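Local coordinates for protein probable peptidyl-prolyl cis-trans isomerase (Mimivirus, PDB 2OSE) that forms a homotrimeric viral cyclophilin that may bind cyclosporin A and isomerise peptidyl-prolyl bonds, at residues 122-127 with 152-157; 86-91 with 156-161; 29-34 with 177-182; 130-135 with 144-149. All blocks are in the same frame, centred on the assembly; numbering follows the deposited sequence.

Contact 1 of 4, residues 122-127 with 152-157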
# COMPACT_ATOMS: atom_id res chain seq x y z
N PRO A 122 -18.41 -24.35 -8.21
CA PRO A 122 -17.71 -23.46 -9.16
C PRO A 122 -17.67 -22.03 -8.64
O PRO A 122 -18.48 -21.66 -7.75
CB PRO A 122 -18.53 -23.56 -10.45
CG PRO A 122 -19.39 -24.84 -10.29
CD PRO A 122 -19.59 -25.02 -8.80
N HIS A 123 -16.70 -21.24 -9.14
CA HIS A 123 -16.38 -19.91 -8.59
C HIS A 123 -16.65 -18.86 -9.67
O HIS A 123 -15.79 -18.02 -10.00
CB HIS A 123 -14.90 -19.89 -8.13
CG HIS A 123 -14.59 -18.96 -6.99
ND1 HIS A 123 -15.39 -17.88 -6.65
CD2 HIS A 123 -13.52 -18.90 -6.16
CE1 HIS A 123 -14.85 -17.23 -5.63
NE2 HIS A 123 -13.71 -17.83 -5.32
N GLU A 124 -17.86 -18.89 -10.21
CA GLU A 124 -18.21 -18.10 -11.39
C GLU A 124 -19.29 -17.02 -11.19
O GLU A 124 -19.57 -16.25 -12.11
CB GLU A 124 -18.69 -19.07 -12.48
CG GLU A 124 -17.83 -20.31 -12.61
CD GLU A 124 -18.12 -21.10 -13.87
OE1 GLU A 124 -19.30 -21.45 -14.09
OE2 GLU A 124 -17.16 -21.33 -14.63
N SER A 125 -19.88 -16.97 -10.00
CA SER A 125 -21.06 -16.16 -9.74
C SER A 125 -20.81 -15.12 -8.69
O SER A 125 -19.92 -15.26 -7.82
CB SER A 125 -22.21 -17.04 -9.24
OG SER A 125 -22.44 -18.08 -10.13
N LYS A 126 -21.64 -14.08 -8.76
CA LYS A 126 -21.69 -12.99 -7.78
C LYS A 126 -22.11 -13.52 -6.42
O LYS A 126 -22.93 -14.43 -6.33
CB LYS A 126 -22.74 -11.98 -8.25
CG LYS A 126 -22.90 -10.74 -7.38
CD LYS A 126 -23.90 -9.85 -8.10
CE LYS A 126 -23.94 -8.45 -7.57
NZ LYS A 126 -24.77 -7.68 -8.56
N GLY A 127 -21.57 -12.91 -5.36
CA GLY A 127 -21.99 -13.26 -4.00
C GLY A 127 -21.61 -14.64 -3.54
O GLY A 127 -22.27 -15.20 -2.67
N ASP A 152 -19.21 -9.78 -8.53
CA ASP A 152 -19.86 -9.97 -9.81
C ASP A 152 -19.73 -11.42 -10.25
O ASP A 152 -19.03 -12.20 -9.60
CB ASP A 152 -19.24 -9.05 -10.86
CG ASP A 152 -20.19 -8.75 -12.01
OD1 ASP A 152 -21.28 -9.38 -12.12
OD2 ASP A 152 -19.85 -7.86 -12.80
N ASP A 153 -20.43 -11.76 -11.34
CA ASP A 153 -20.24 -13.01 -12.07
C ASP A 153 -18.93 -12.88 -12.87
O ASP A 153 -18.47 -11.77 -13.13
CB ASP A 153 -21.38 -13.22 -13.09
CG ASP A 153 -22.75 -13.32 -12.46
OD1 ASP A 153 -22.88 -13.85 -11.32
OD2 ASP A 153 -23.72 -12.88 -13.12
N ILE A 154 -18.35 -14.01 -13.27
CA ILE A 154 -17.28 -13.95 -14.27
C ILE A 154 -17.80 -13.24 -15.53
O ILE A 154 -18.93 -13.46 -15.95
CB ILE A 154 -16.76 -15.34 -14.66
CG1 ILE A 154 -16.05 -16.01 -13.49
CG2 ILE A 154 -15.79 -15.24 -15.84
CD1 ILE A 154 -15.36 -17.34 -13.84
N ARG A 155 -16.98 -12.35 -16.07
CA ARG A 155 -17.18 -11.79 -17.42
C ARG A 155 -15.82 -11.39 -18.02
O ARG A 155 -14.83 -11.27 -17.28
CB ARG A 155 -18.21 -10.64 -17.44
CG ARG A 155 -18.04 -9.56 -16.38
CD ARG A 155 -19.28 -8.66 -16.26
NE ARG A 155 -20.48 -9.45 -15.98
CZ ARG A 155 -21.54 -9.02 -15.29
NH1 ARG A 155 -21.58 -7.78 -14.79
NH2 ARG A 155 -22.58 -9.84 -15.09
N PRO A 156 -15.74 -11.25 -19.37
CA PRO A 156 -14.49 -10.78 -20.02
C PRO A 156 -13.87 -9.53 -19.41
O PRO A 156 -12.65 -9.41 -19.36
CB PRO A 156 -14.93 -10.54 -21.47
CG PRO A 156 -16.02 -11.56 -21.69
CD PRO A 156 -16.77 -11.59 -20.37
N SER A 157 -14.71 -8.62 -18.91
CA SER A 157 -14.23 -7.36 -18.33
C SER A 157 -13.63 -7.45 -16.91
O SER A 157 -13.10 -6.44 -16.39
CB SER A 157 -15.35 -6.32 -18.34
OG SER A 157 -16.57 -6.90 -17.89

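Contact 2 of 4, residues 86-91 with 156-161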
# COMPACT_ATOMS: atom_id res chain seq x y z
N HIS A 86 -12.85 -3.47 -7.52
CA HIS A 86 -14.07 -3.12 -8.29
C HIS A 86 -14.40 -4.19 -9.32
O HIS A 86 -13.52 -4.68 -10.05
CB HIS A 86 -13.92 -1.72 -8.94
CG HIS A 86 -15.09 -1.27 -9.76
ND1 HIS A 86 -16.26 -0.79 -9.20
CD2 HIS A 86 -15.24 -1.14 -11.10
CE1 HIS A 86 -17.11 -0.46 -10.16
NE2 HIS A 86 -16.51 -0.65 -11.32
N ASN A 87 -15.69 -4.57 -9.37
CA ASN A 87 -16.21 -5.58 -10.32
C ASN A 87 -15.64 -6.97 -10.11
O ASN A 87 -15.80 -7.85 -10.97
CB ASN A 87 -15.99 -5.18 -11.80
CG ASN A 87 -16.91 -4.10 -12.28
OD1 ASN A 87 -16.68 -3.50 -13.34
ND2 ASN A 87 -17.96 -3.83 -11.53
N ASN A 88 -14.98 -7.18 -8.98
CA ASN A 88 -14.35 -8.47 -8.69
C ASN A 88 -14.70 -9.02 -7.33
O ASN A 88 -15.54 -9.93 -7.24
CB ASN A 88 -12.83 -8.45 -8.92
CG ASN A 88 -12.48 -8.36 -10.36
OD1 ASN A 88 -12.19 -9.38 -11.03
ND2 ASN A 88 -12.53 -7.13 -10.89
N TYR A 89 -14.08 -8.48 -6.28
CA TYR A 89 -14.19 -9.08 -4.93
C TYR A 89 -13.89 -8.13 -3.80
O TYR A 89 -13.30 -7.05 -4.02
CB TYR A 89 -13.28 -10.32 -4.78
CG TYR A 89 -11.82 -10.09 -5.21
CD1 TYR A 89 -10.95 -9.35 -4.41
CD2 TYR A 89 -11.32 -10.66 -6.39
CE1 TYR A 89 -9.60 -9.13 -4.81
CE2 TYR A 89 -9.97 -10.44 -6.80
CZ TYR A 89 -9.14 -9.67 -6.00
OH TYR A 89 -7.84 -9.45 -6.39
N ILE A 90 -14.25 -8.55 -2.59
CA ILE A 90 -13.77 -7.90 -1.38
C ILE A 90 -13.20 -9.03 -0.50
O ILE A 90 -13.64 -10.17 -0.62
CB ILE A 90 -14.89 -7.15 -0.63
CG1 ILE A 90 -16.05 -8.09 -0.28
CG2 ILE A 90 -15.37 -5.91 -1.43
CD1 ILE A 90 -17.14 -7.39 0.51
N VAL A 91 -12.26 -8.71 0.39
CA VAL A 91 -11.55 -9.72 1.20
C VAL A 91 -11.42 -9.21 2.61
O VAL A 91 -11.17 -8.02 2.82
CB VAL A 91 -10.16 -10.09 0.58
CG1 VAL A 91 -9.44 -11.11 1.45
CG2 VAL A 91 -10.34 -10.65 -0.80
N PRO A 156 -15.74 -11.25 -19.37
CA PRO A 156 -14.49 -10.78 -20.02
C PRO A 156 -13.87 -9.53 -19.41
O PRO A 156 -12.65 -9.41 -19.36
CB PRO A 156 -14.93 -10.54 -21.47
CG PRO A 156 -16.02 -11.56 -21.69
CD PRO A 156 -16.77 -11.59 -20.37
N SER A 157 -14.71 -8.62 -18.91
CA SER A 157 -14.23 -7.36 -18.33
C SER A 157 -13.63 -7.45 -16.91
O SER A 157 -13.10 -6.44 -16.39
CB SER A 157 -15.35 -6.32 -18.34
OG SER A 157 -16.57 -6.90 -17.89
N ASN A 158 -13.71 -8.61 -16.27
CA ASN A 158 -13.10 -8.74 -14.93
C ASN A 158 -12.07 -9.86 -14.90
O ASN A 158 -11.83 -10.51 -15.92
CB ASN A 158 -14.16 -8.85 -13.81
CG ASN A 158 -15.02 -10.10 -13.92
OD1 ASN A 158 -14.53 -11.19 -14.24
ND2 ASN A 158 -16.32 -9.95 -13.66
N VAL A 159 -11.48 -10.11 -13.74
CA VAL A 159 -10.45 -11.13 -13.60
C VAL A 159 -10.79 -12.27 -12.64
O VAL A 159 -9.91 -12.93 -12.10
CB VAL A 159 -9.06 -10.52 -13.25
CG1 VAL A 159 -8.49 -9.78 -14.48
CG2 VAL A 159 -9.09 -9.62 -12.01
N LEU A 160 -12.08 -12.51 -12.44
CA LEU A 160 -12.51 -13.61 -11.59
C LEU A 160 -12.13 -14.97 -12.19
O LEU A 160 -11.85 -15.90 -11.44
CB LEU A 160 -14.01 -13.52 -11.27
CG LEU A 160 -14.47 -12.31 -10.44
CD1 LEU A 160 -15.97 -12.38 -10.21
CD2 LEU A 160 -13.69 -12.19 -9.12
N ASP A 161 -12.10 -15.08 -13.52
CA ASP A 161 -11.64 -16.33 -14.13
C ASP A 161 -10.17 -16.66 -13.83
O ASP A 161 -9.73 -17.79 -14.05
CB ASP A 161 -11.95 -16.43 -15.62
CG ASP A 161 -11.30 -15.34 -16.45
OD1 ASP A 161 -10.33 -14.69 -15.99
OD2 ASP A 161 -11.81 -15.14 -17.57

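Contact 3 of 4, residues 29-34 with 177-182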
# COMPACT_ATOMS: atom_id res chain seq x y z
N GLY A 29 -25.57 -2.02 5.43
CA GLY A 29 -26.38 -3.14 5.00
C GLY A 29 -25.92 -4.39 5.69
O GLY A 29 -24.90 -4.36 6.39
N ARG A 30 -26.69 -5.46 5.53
CA ARG A 30 -26.35 -6.76 6.13
C ARG A 30 -26.23 -7.87 5.08
O ARG A 30 -27.09 -8.01 4.22
CB ARG A 30 -27.40 -7.15 7.20
CG ARG A 30 -27.23 -8.51 7.85
CD ARG A 30 -28.10 -8.63 9.08
NE ARG A 30 -27.52 -7.89 10.21
CZ ARG A 30 -27.74 -8.17 11.50
NH1 ARG A 30 -28.52 -9.18 11.87
NH2 ARG A 30 -27.17 -7.44 12.45
N LEU A 31 -25.16 -8.67 5.15
CA LEU A 31 -25.03 -9.86 4.31
C LEU A 31 -25.54 -11.07 5.08
O LEU A 31 -25.30 -11.17 6.27
CB LEU A 31 -23.56 -10.08 3.92
CG LEU A 31 -22.85 -8.94 3.18
CD1 LEU A 31 -21.38 -9.40 2.92
CD2 LEU A 31 -23.54 -8.55 1.88
N GLN A 32 -26.28 -11.93 4.40
CA GLN A 32 -26.78 -13.18 4.95
C GLN A 32 -26.19 -14.25 4.08
O GLN A 32 -26.33 -14.21 2.86
CB GLN A 32 -28.30 -13.21 4.82
CG GLN A 32 -29.04 -12.18 5.74
CD GLN A 32 -30.52 -12.27 5.51
OE1 GLN A 32 -30.98 -11.92 4.43
NE2 GLN A 32 -31.27 -12.77 6.48
N ILE A 33 -25.50 -15.20 4.69
CA ILE A 33 -24.68 -16.14 3.94
C ILE A 33 -25.04 -17.56 4.34
O ILE A 33 -25.09 -17.88 5.53
CB ILE A 33 -23.17 -15.88 4.23
CG1 ILE A 33 -22.72 -14.50 3.71
CG2 ILE A 33 -22.26 -16.97 3.59
CD1 ILE A 33 -21.43 -14.00 4.35
N LYS A 34 -25.30 -18.40 3.34
CA LYS A 34 -25.48 -19.83 3.57
C LYS A 34 -24.19 -20.59 3.21
O LYS A 34 -23.70 -20.45 2.11
CB LYS A 34 -26.61 -20.34 2.66
CG LYS A 34 -26.94 -21.81 2.90
CD LYS A 34 -28.17 -22.23 2.03
CE LYS A 34 -27.87 -22.87 0.71
NZ LYS A 34 -28.96 -23.86 0.31
N LEU A 177 -27.14 -8.96 -1.54
CA LEU A 177 -26.44 -8.69 -2.79
C LEU A 177 -26.49 -7.22 -3.15
O LEU A 177 -25.53 -6.70 -3.76
CB LEU A 177 -27.02 -9.51 -3.96
CG LEU A 177 -26.92 -11.03 -3.84
CD1 LEU A 177 -27.60 -11.62 -5.03
CD2 LEU A 177 -25.43 -11.38 -3.85
N ASP A 178 -27.59 -6.55 -2.82
CA ASP A 178 -27.68 -5.08 -2.99
C ASP A 178 -26.68 -4.30 -2.16
O ASP A 178 -26.37 -3.14 -2.47
CB ASP A 178 -29.11 -4.52 -2.74
CG ASP A 178 -29.86 -5.20 -1.56
OD1 ASP A 178 -29.31 -6.08 -0.89
OD2 ASP A 178 -31.05 -4.86 -1.34
N VAL A 179 -26.19 -4.91 -1.08
CA VAL A 179 -25.15 -4.30 -0.22
C VAL A 179 -23.81 -4.43 -0.94
O VAL A 179 -23.01 -3.48 -0.99
CB VAL A 179 -25.13 -4.96 1.18
CG1 VAL A 179 -24.06 -4.32 2.08
CG2 VAL A 179 -26.50 -4.83 1.79
N LEU A 180 -23.57 -5.59 -1.53
CA LEU A 180 -22.43 -5.78 -2.42
C LEU A 180 -22.41 -4.76 -3.57
O LEU A 180 -21.36 -4.25 -3.90
CB LEU A 180 -22.37 -7.21 -2.99
CG LEU A 180 -22.21 -8.35 -1.97
CD1 LEU A 180 -22.04 -9.68 -2.72
CD2 LEU A 180 -21.04 -8.15 -0.98
N ASP A 181 -23.55 -4.50 -4.18
CA ASP A 181 -23.66 -3.45 -5.20
C ASP A 181 -23.24 -2.05 -4.69
O ASP A 181 -22.55 -1.34 -5.39
CB ASP A 181 -25.08 -3.37 -5.76
CG ASP A 181 -25.52 -4.63 -6.48
OD1 ASP A 181 -24.68 -5.36 -7.04
OD2 ASP A 181 -26.74 -4.91 -6.46
N LYS A 182 -23.69 -1.67 -3.51
CA LYS A 182 -23.32 -0.39 -2.89
C LYS A 182 -21.79 -0.28 -2.71
O LYS A 182 -21.18 0.73 -3.06
CB LYS A 182 -24.01 -0.23 -1.54
CG LYS A 182 -25.53 0.08 -1.65
CD LYS A 182 -26.16 0.28 -0.26
CE LYS A 182 -27.65 0.60 -0.43
NZ LYS A 182 -28.29 0.87 0.92

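Contact 4 of 4, residues 130-135 with 144-149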
# COMPACT_ATOMS: atom_id res chain seq x y z
N SER A 130 -15.69 -17.51 -0.26
CA SER A 130 -14.60 -18.47 -0.43
C SER A 130 -13.50 -18.21 0.58
O SER A 130 -13.48 -17.15 1.22
CB SER A 130 -14.10 -18.47 -1.89
OG SER A 130 -13.59 -17.19 -2.31
N LEU A 131 -12.63 -19.20 0.80
CA LEU A 131 -11.52 -19.01 1.73
C LEU A 131 -10.23 -18.79 0.93
O LEU A 131 -9.99 -19.43 -0.07
CB LEU A 131 -11.36 -20.19 2.70
CG LEU A 131 -12.53 -20.43 3.64
CD1 LEU A 131 -12.31 -21.69 4.51
CD2 LEU A 131 -12.84 -19.19 4.53
N VAL A 132 -9.41 -17.84 1.38
CA VAL A 132 -8.21 -17.47 0.63
C VAL A 132 -7.02 -18.32 1.13
O VAL A 132 -6.72 -18.34 2.33
CB VAL A 132 -7.94 -15.95 0.78
CG1 VAL A 132 -6.64 -15.53 0.03
CG2 VAL A 132 -9.17 -15.14 0.26
N PRO A 133 -6.37 -19.05 0.21
CA PRO A 133 -5.25 -19.90 0.62
C PRO A 133 -3.99 -19.07 0.98
O PRO A 133 -3.87 -17.89 0.61
CB PRO A 133 -4.99 -20.77 -0.61
CG PRO A 133 -5.48 -19.96 -1.76
CD PRO A 133 -6.61 -19.11 -1.25
N TYR A 134 -3.10 -19.69 1.74
CA TYR A 134 -1.71 -19.21 1.84
C TYR A 134 -0.74 -20.42 1.77
O TYR A 134 -1.18 -21.58 1.84
CB TYR A 134 -1.48 -18.37 3.09
CG TYR A 134 -1.42 -19.13 4.38
CD1 TYR A 134 -0.19 -19.59 4.88
CD2 TYR A 134 -2.57 -19.38 5.13
CE1 TYR A 134 -0.11 -20.27 6.08
CE2 TYR A 134 -2.50 -20.04 6.34
CZ TYR A 134 -1.27 -20.49 6.80
OH TYR A 134 -1.18 -21.16 7.99
N THR A 135 0.55 -20.14 1.60
CA THR A 135 1.60 -21.17 1.43
C THR A 135 2.60 -21.00 2.56
O THR A 135 3.00 -19.87 2.91
CB THR A 135 2.26 -21.06 0.05
OG1 THR A 135 1.27 -21.24 -0.96
CG2 THR A 135 3.30 -22.15 -0.15
N ASP A 144 -7.08 -20.06 6.61
CA ASP A 144 -7.33 -19.46 7.89
C ASP A 144 -8.69 -18.70 7.85
O ASP A 144 -9.59 -19.06 7.06
CB ASP A 144 -6.10 -18.61 8.36
CG ASP A 144 -5.68 -17.53 7.36
OD1 ASP A 144 -6.51 -17.12 6.49
OD2 ASP A 144 -4.49 -17.07 7.44
N SER A 145 -8.82 -17.70 8.70
CA SER A 145 -9.99 -16.82 8.76
C SER A 145 -10.21 -15.89 7.54
O SER A 145 -11.27 -15.26 7.44
CB SER A 145 -9.86 -15.96 10.02
OG SER A 145 -8.64 -15.22 10.00
N THR A 146 -9.19 -15.79 6.67
CA THR A 146 -9.22 -14.95 5.47
C THR A 146 -10.22 -15.44 4.41
O THR A 146 -10.15 -16.56 3.93
CB THR A 146 -7.81 -14.86 4.78
OG1 THR A 146 -6.82 -14.56 5.79
CG2 THR A 146 -7.81 -13.73 3.70
N PHE A 147 -11.15 -14.56 4.05
CA PHE A 147 -12.24 -14.98 3.19
C PHE A 147 -12.53 -13.92 2.13
O PHE A 147 -12.25 -12.75 2.32
CB PHE A 147 -13.50 -15.30 4.05
CG PHE A 147 -14.20 -14.07 4.59
CD1 PHE A 147 -15.09 -13.35 3.79
CD2 PHE A 147 -13.98 -13.64 5.89
CE1 PHE A 147 -15.74 -12.25 4.28
CE2 PHE A 147 -14.64 -12.52 6.40
CZ PHE A 147 -15.51 -11.83 5.59
N MET A 148 -13.11 -14.35 1.02
CA MET A 148 -13.39 -13.50 -0.10
C MET A 148 -14.88 -13.61 -0.46
O MET A 148 -15.44 -14.70 -0.39
CB MET A 148 -12.57 -14.01 -1.28
CG MET A 148 -12.73 -13.21 -2.57
SD MET A 148 -11.88 -13.92 -3.98
CE MET A 148 -10.17 -13.46 -3.55
N ILE A 149 -15.47 -12.49 -0.88
CA ILE A 149 -16.82 -12.50 -1.50
C ILE A 149 -16.74 -11.85 -2.86
O ILE A 149 -16.18 -10.73 -3.01
CB ILE A 149 -17.88 -11.78 -0.58
CG1 ILE A 149 -17.94 -12.44 0.81
CG2 ILE A 149 -19.26 -11.73 -1.24
CD1 ILE A 149 -18.88 -11.76 1.78
O HOH W 1 -8.41 -18.92 4.33

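Contact 1 of 4, residues 122-127 with 152-157
Lys126 and Asp153 meet through a single carboxylate oxygen: the backbone N of Lys126 donates to OD1 of Asp153 over 2.9 Å, arriving on the anti side of the carboxylate and 21° out of its plane. A second hydrogen bond runs the other way, from the amide N of Ile154 to the carbonyl O of Glu124 at 2.8 Å, with the donor lying above the carbonyl plane. Each segment thus gives one N-H to the other. The Asp153 carboxylate can act as a backbone substitute because its CG sits beside its own N (chi1 -62°), which swings OD1 across to the 122-127 side.

Alkyl groups fill in around these polar links. CG1 of Ile154 rests 3.7 Å from CA of Glu124, and its CD1 lies 4.0 Å from CB of the same residue. At the Lys126 end, CG of Lys126 lies 4.0 Å from CA of Asp152, and the extended lysine chain carries the amine away to a salt bridge with Asp181 on helix 177-186.

A second shell positions Asp153. Its backbone N donates to OD1 of Asp152 at 2.6 Å, and Asp152 is itself held by Arg155, through a salt bridge of 2.6 Å between OD2 of the aspartate and NH1 of the arginine. The link from NH2 of Arg155 to OD2 of Asp153 is only a long one, 3.8 Å. This arginine probably favours the ionised form mainly of Asp152. The arrangement is a pairing of two surface loops between strands of the cyclophilin beta-barrel, held by a side-chain-to-backbone bond and a local salt-bridge network.

Contact 2 of 4, residues 86-91 with 156-161
Asn88 grips the 156-161 loop through its side-chain oxygen: N of Val159 donates to OD1 of Asn88 over 2.9 Å, in the carbonyl plane and on a lone pair, with an N-H...O angle of 153°. The other half of the amide is used as well. ND2 of Asn88 donates to O of His86 at 2.8 Å, and this acceptor lies only 9° out of the amide plane, so the two bonds together fix the rotation of the buried group. Carbon atoms close in on the same oxygen, with CG2 of Val159 at 3.3 Å from OD1 of Asn88. CD2 of Leu160 adds to this packing, 3.5 Å from the backbone O of Asn88.

The grip sits where a beta-hairpin is irregular: Asn88 and Tyr89 both face Leu85 across the pair of strands 83-85 and 89-92, a classic beta bulge. From there Tyr89 carries its ring alongside Leu160, whose CD2 comes up to the ring edge, near the ring plane, 3.9 Å from CD2 of the tyrosine. Tyr89 also packs on Ala191 of the second subunit.

Packing is looser toward Asn87, which is partly open to solvent and whose part in the contact is chiefly a backbone one, its O lying 3.4 Å from CB of Asn158. The amide planes of Asn88 and Asn158 stand 69° apart instead of stacking. Asn158 turns its polar end back on its own loop, ND2 bonding to O of Asp153, while its OD1 accepts from N of Arg155 and, weakly, from N of Leu160.

Contact 3 of 4, residues 29-34 with 177-182
Strand 29-34 packs against helix 177-182 with the two segment axes 7.5 Å apart at their closest and their directions 128° from one another. The helix comes nearest at the start of the strand segment, where the CA atoms of Gly29 and Val179 are 5.5 Å apart. Gly29 is nearly fully extended (phi 164°, psi 171°), and with no side chain on the helix side its backbone can take Val179 directly against it.

Val179 uses both methyl groups there. CG2 lies 3.6 Å from CA of Gly29 and 3.8 Å from N of Arg30, while CG1 also touches Gly29, and both branches rest side by side on the Gly29 backbone. Further along, CD2 of Leu31 reaches CB of Val179 at 4.0 Å and CD2 of Leu180 at 3.8 Å. The two leucine side chains cross at about a right angle, and both go on to touch Ile149 of strand 147-150. The first side-chain bond of Arg30 leads away from the helix, and its NE makes a salt bridge with Asp20.

No hydrogen bond joins the segments; the join is apolar and buried, as where a helix caps the beta-barrel of a cyclophilin.

Contact 4 of 4, residues 130-135 with 144-149
Antiparallel pairing of two strands of the cyclophilin barrel, 128-135 and 147-150, sets Ser130 opposite Met148 as a hydrogen-bonded pair and Leu131 opposite Phe147 as a non-hydrogen-bonded one. N of Ser130 donates to O of Met148, and N of Met148 returns the bond to O of Ser130, both at 2.8 Å. A further bond, from N of Val132 to O of Thr146 (2.9 Å), prolongs the pairing and is nearly straight at the hydrogen, 176°.

Side chains close over the backbone bonds. OG of Ser130, which is hydrogen-bonded to His123, lies 3.5 Å from CB of Met148; CB of Val132 meets CG2 of Thr146, and CG2 of Val132 lies against CB of Met148. On the face of Leu131 and Phe147, CD2 of the leucine lies 4.0 Å from CB of the phenylalanine.

Toward Asp144 the direct pairing gives way to a water, hydrogen-bonded to O of Val132, N of Asp144 and O of Thr146. Asp144 makes an Asx turn, its OD1 accepting from N of Thr146 at 3.0 Å and from OG1 of Thr146 on the same face of the carboxylate. Arg193 of the second subunit joins this oxygen in a salt bridge and also binds O of Val132, which brings this part of the 130-135 segment into the trimer interface. CE2 of Tyr134 lies 3.7 Å from OD2 of Asp144, ring and carboxylate planes 29° apart.

Overall arrangement
All four contacts belong to one cyclophilin domain. The strand-helix contact 3 joins the most distant parts of the chain and encloses the others in sequence; contact 4 is the most local. Contacts 1 and 2 have centres about 7 Å apart and share Pro156 and Ser157, so one loop after strand 147-150 serves both. Contact 3 is linked to contact 1 by Lys126 and Asp181, although their centres are about 16 Å apart. Strands 89-92, 147-150 and 128-135 adjoin in one sheet, connecting contacts 2 and 4, which both touch the second subunit. Contacts 3 and 4, with centres about 19 Å apart, meet through Ile149, tying barrel wall to capping helix.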